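Local coordinates for periplasmic binding protein (Veillonella parvula, PDB 4MO9) that probably captures an iron-chelate or related solute in the periplasm and hands it to a membrane ABC transporter, as TroA-like FepB-type binding proteins do, at residues A[24-27]-A[28-32]; A[288-291]-A[292-295]. All coordinates share one frame; numbering follows the deposited sequence.

Contact 1 (A[24-27]-A[28-32]); sequences ITDV and TGRTV
Ile24 and Val32 form an antiparallel hydrogen-bonded pair, joined twice through their backbones: Ile24 N donates to Val32 O (2.7 Å), and Val32 N returns a nearly straight bond to Ile24 O (176°). Both side chains lie on one face of the hairpin, where Ile24 meets Ala163 and Ala167 of helix 154-168. Thr25 and Thr31, a non-hydrogen-bonded pair, turn to the other face, and one water spans their hydroxyls, 2.8 Å from Thr25 OG1 and equally far from Thr31 OG1. With Thr25 OG1 beside the backbone N (chi1 -56°), the methyl CG2 is left anti to that N and rests on Gly29 CA. Asp26 binds Thr28, Gly29 and Arg30 through carboxylate and backbone. Its CG sits between backbone N and carbonyl carbon (chi1 82°), which brings OD1 over the loop to accept three donors: Thr28 OG1 at 2.8 Å, on the syn side, while Thr28 N and Arg30 N approach out of the carboxylate plane, from opposite sides. The other oxygen, OD2, makes a salt bridge with Arg30 NH1 (2.9 Å), meeting the guanidinium at its edge; Asp26 OD2 also accepts from Tyr146 N, and Arg30 NH1 donates to Thr144 O, so this pair fastens the turn to strand 143-147. Gly29 N closes on Asp26 O (3.0 Å) and Asp26 N on Arg30 O (2.9 Å). Val27 bonds through its backbone to Tyr146. This is the type I turn plus G1 beta bulge of a tight beta hairpin, with positive-phi Gly29 at the bulge and an Asx turn at Asp26-Thr28.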
loop_
_atom_site.group_PDB
_atom_site.type_symbol
_atom_site.label_atom_id
_atom_site.label_comp_id
_atom_site.label_asym_id
_atom_site.label_seq_id
_atom_site.Cartn_x
_atom_site.Cartn_y
_atom_site.Cartn_z
ATOM N N ILE A 24 -0.982 -24.505 7.024
ATOM C CA ILE A 24 -1.188 -23.065 7.032
ATOM C C ILE A 24 -2.674 -22.759 6.893
ATOM O O ILE A 24 -3.377 -23.402 6.105
ATOM C CB ILE A 24 -0.422 -22.413 5.869
ATOM C CG1 ILE A 24 1.084 -22.626 6.062
ATOM C CG2 ILE A 24 -0.737 -20.925 5.777
ATOM C CD1 ILE A 24 1.816 -22.908 4.779
ATOM N N THR A 25 -3.159 -21.805 7.678
ATOM C CA THR A 25 -4.522 -21.319 7.524
ATOM C C THR A 25 -4.450 -19.966 6.829
ATOM O O THR A 25 -3.851 -19.023 7.361
ATOM C CB THR A 25 -5.211 -21.164 8.893
ATOM O OG1 THR A 25 -5.153 -22.426 9.584
ATOM C CG2 THR A 25 -6.667 -20.775 8.713
ATOM N N ASP A 26 -5.064 -19.854 5.652
ATOM C CA ASP A 26 -4.978 -18.588 4.932
ATOM C C ASP A 26 -6.050 -17.596 5.390
ATOM O O ASP A 26 -6.848 -17.907 6.293
ATOM C CB ASP A 26 -4.840 -18.770 3.398
ATOM C CG ASP A 26 -6.164 -19.020 2.670
ATOM O OD1 ASP A 26 -7.270 -18.916 3.260
ATOM O OD2 ASP A 26 -6.100 -19.308 1.449
ATOM N N VAL A 27 -6.047 -16.403 4.808
ATOM C CA VAL A 27 -6.914 -15.324 5.276
ATOM C C VAL A 27 -8.405 -15.646 5.080
ATOM O O VAL A 27 -9.249 -15.021 5.705
ATOM C CB VAL A 27 -6.527 -13.985 4.597
ATOM C CG1 VAL A 27 -7.221 -13.865 3.259
ATOM C CG2 VAL A 27 -6.875 -12.783 5.481
ATOM N N THR A 28 -8.734 -16.640 4.246
ATOM C CA THR A 28 -10.140 -16.987 4.025
ATOM C C THR A 28 -10.553 -18.202 4.851
ATOM O O THR A 28 -11.711 -18.646 4.790
ATOM C CB THR A 28 -10.469 -17.280 2.537
ATOM O OG1 THR A 28 -9.846 -18.508 2.142
ATOM C CG2 THR A 28 -9.976 -16.158 1.631
ATOM N N GLY A 29 -9.600 -18.760 5.598
ATOM C CA GLY A 29 -9.882 -19.933 6.401
ATOM C C GLY A 29 -9.515 -21.245 5.742
ATOM O O GLY A 29 -9.830 -22.314 6.289
ATOM N N ARG A 30 -8.855 -21.198 4.582
ATOM C CA ARG A 30 -8.468 -22.441 3.906
ATOM C C ARG A 30 -7.275 -23.094 4.584
ATOM O O ARG A 30 -6.283 -22.424 4.926
ATOM C CB ARG A 30 -8.142 -22.207 2.425
ATOM C CG ARG A 30 -9.337 -21.736 1.614
ATOM C CD ARG A 30 -8.922 -21.265 0.214
ATOM N NE ARG A 30 -8.329 -22.314 -0.619
ATOM C CZ ARG A 30 -7.025 -22.435 -0.860
ATOM N NH1 ARG A 30 -6.157 -21.603 -0.299
ATOM N NH2 ARG A 30 -6.583 -23.389 -1.661
ATOM N N THR A 31 -7.382 -24.405 4.777
ATOM C CA THR A 31 -6.288 -25.184 5.318
ATOM C C THR A 31 -5.381 -25.660 4.185
ATOM O O THR A 31 -5.763 -26.503 3.359
ATOM C CB THR A 31 -6.814 -26.386 6.116
ATOM O OG1 THR A 31 -7.585 -25.906 7.231
ATOM C CG2 THR A 31 -5.656 -27.212 6.636
ATOM N N VAL A 32 -4.169 -25.121 4.154
ATOM C CA VAL A 32 -3.237 -25.389 3.062
ATOM C C VAL A 32 -2.007 -26.118 3.608
ATOM O O VAL A 32 -1.414 -25.687 4.600
ATOM C CB VAL A 32 -2.826 -24.066 2.380
ATOM C CG1 VAL A 32 -1.847 -24.323 1.247
ATOM C CG2 VAL A 32 -4.057 -23.331 1.852
HETATM O O HOH W 1 -7.065 -24.443 9.520
#

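Contact 2 (A[288-291]-A[292-295]); sequences LLKA and FTTE
Thr293 OG1 reaches back one turn to Lys290 O at 2.7 Å, lying in the carbonyl plane on a lone pair. The hydroxyl is placed there by a chi1 of 69°, which tucks OG1 between the backbone N and carbonyl carbon. The same oxygen takes weak backbone bonds from Thr293 N and Thr294 N, so Lys290 O gathers several donors. A valine in place of Thr293 would probably deprive Lys290 O of its short hydroxyl bond, leaving that oxygen to weak bonds alone. Beside it, Thr294 CG2 lies 3.9 Å from Lys290 CG, with the extended lysine chain crossing it at a slant. One turn along, Glu295 N donates to Ala291 O (2.9 Å, 148°), an i to i+4 bond, and Glu295 CG, anti to its own carbonyl carbon (chi1 -58°), comes to 3.2 Å from Ala291 O. Phe292 presents its ring edge to the backbone: Leu288 O lies in the ring plane, 3.1 Å from Phe292 CD1. Farther out, Phe292 and Leu289 touch Ile262 of strand 259-263, Leu289 also reaches Val310 and Ser312 of strand 310-313, and Met368 meets Leu289 and Thr293. Threonine hydroxyls bonded to the carbonyl a turn earlier are familiar in alpha-helices; here the bond lies near the C-terminal end of helix 282-295, part of the beta-alpha-beta connection between parallel strands 259-263 and 310-313.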
loop_
_atom_site.group_PDB
_atom_site.type_symbol
_atom_site.label_atom_id
_atom_site.label_comp_id
_atom_site.label_asym_id
_atom_site.label_seq_id
_atom_site.Cartn_x
_atom_site.Cartn_y
_atom_site.Cartn_z
ATOM N N LEU A 288 5.450 20.991 -6.094
ATOM C CA LEU A 288 4.376 20.256 -6.754
ATOM C C LEU A 288 3.061 20.343 -5.965
ATOM O O LEU A 288 1.991 20.533 -6.555
ATOM C CB LEU A 288 4.781 18.795 -6.995
ATOM C CG LEU A 288 5.890 18.590 -8.040
ATOM C CD1 LEU A 288 6.501 17.207 -7.874
ATOM C CD2 LEU A 288 5.371 18.759 -9.458
ATOM N N LEU A 289 3.145 20.218 -4.640
ATOM C CA LEU A 289 1.964 20.337 -3.782
ATOM C C LEU A 289 1.404 21.757 -3.834
ATOM O O LEU A 289 0.201 21.955 -4.046
ATOM C CB LEU A 289 2.309 19.955 -2.340
ATOM C CG LEU A 289 1.120 19.759 -1.396
ATOM C CD1 LEU A 289 0.081 18.867 -2.057
ATOM C CD2 LEU A 289 1.552 19.106 -0.074
ATOM N N LYS A 290 2.274 22.747 -3.661
ATOM C CA LYS A 290 1.834 24.140 -3.696
ATOM C C LYS A 290 1.135 24.497 -5.012
ATOM O O LYS A 290 0.166 25.256 -5.021
ATOM C CB LYS A 290 3.006 25.092 -3.429
ATOM C CG LYS A 290 2.676 26.558 -3.674
ATOM C CD LYS A 290 3.824 27.474 -3.269
ATOM C CE LYS A 290 3.433 28.930 -3.453
ATOM N NZ LYS A 290 4.524 29.854 -3.041
ATOM N N ALA A 291 1.612 23.931 -6.117
ATOM C CA ALA A 291 1.018 24.221 -7.421
ATOM C C ALA A 291 -0.464 23.834 -7.506
ATOM O O ALA A 291 -1.239 24.507 -8.196
ATOM C CB ALA A 291 1.817 23.562 -8.542
ATOM N N PHE A 292 -0.845 22.751 -6.825
ATOM C CA PHE A 292 -2.252 22.371 -6.721
ATOM C C PHE A 292 -3.101 23.520 -6.175
ATOM O O PHE A 292 -4.191 23.787 -6.677
ATOM C CB PHE A 292 -2.419 21.139 -5.831
ATOM C CG PHE A 292 -2.142 19.839 -6.534
ATOM C CD1 PHE A 292 -0.838 19.381 -6.688
ATOM C CD2 PHE A 292 -3.186 19.077 -7.050
ATOM C CE1 PHE A 292 -0.576 18.190 -7.341
ATOM C CE2 PHE A 292 -2.931 17.877 -7.704
ATOM C CZ PHE A 292 -1.624 17.434 -7.851
ATOM N N THR A 293 -2.584 24.213 -5.162
ATOM C CA THR A 293 -3.323 25.292 -4.490
ATOM C C THR A 293 -3.281 26.630 -5.238
ATOM O O THR A 293 -4.148 27.498 -5.045
ATOM C CB THR A 293 -2.816 25.473 -3.036
ATOM O OG1 THR A 293 -1.487 26.016 -3.041
ATOM C CG2 THR A 293 -2.787 24.137 -2.325
ATOM N N THR A 294 -2.278 26.802 -6.099
ATOM C CA THR A 294 -2.126 28.062 -6.832
ATOM C C THR A 294 -2.703 28.024 -8.251
ATOM O O THR A 294 -3.079 29.060 -8.796
ATOM C CB THR A 294 -0.642 28.541 -6.876
ATOM O OG1 THR A 294 0.159 27.604 -7.608
ATOM C CG2 THR A 294 -0.081 28.688 -5.466
ATOM N N GLU A 295 -2.765 26.840 -8.855
ATOM C CA GLU A 295 -3.227 26.733 -10.239
ATOM C C GLU A 295 -4.739 26.489 -10.334
ATOM O O GLU A 295 -5.345 26.716 -11.386
ATOM C CB GLU A 295 -2.446 25.656 -11.019
ATOM C CG GLU A 295 -0.917 25.853 -11.088
ATOM C CD GLU A 295 -0.502 27.202 -11.671
ATOM O OE1 GLU A 295 -0.275 27.290 -12.902
ATOM O OE2 GLU A 295 -0.391 28.181 -10.896
#

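How the contacts relate
From the N terminus the chain first makes the hairpin of contact 1, which closes a short reversal between strands 22-25 and 31-34 and fixes it on strand 143-147, an outer strand of the four-stranded parallel sheet. Contact 2 opens much later, within helix 282-295, and closes no loop beyond a helical turn; it lies against the five-stranded mixed sheet. The two are in series, neither enclosing nor crossing the other. The centres of contact 1 and contact 2 are about 47 Å apart, on opposite sides of the chain's centre. Resting on different sheets, they probably belong to the two lobes, which, as in TroA-like proteins, are probably joined by the long helix 171-194.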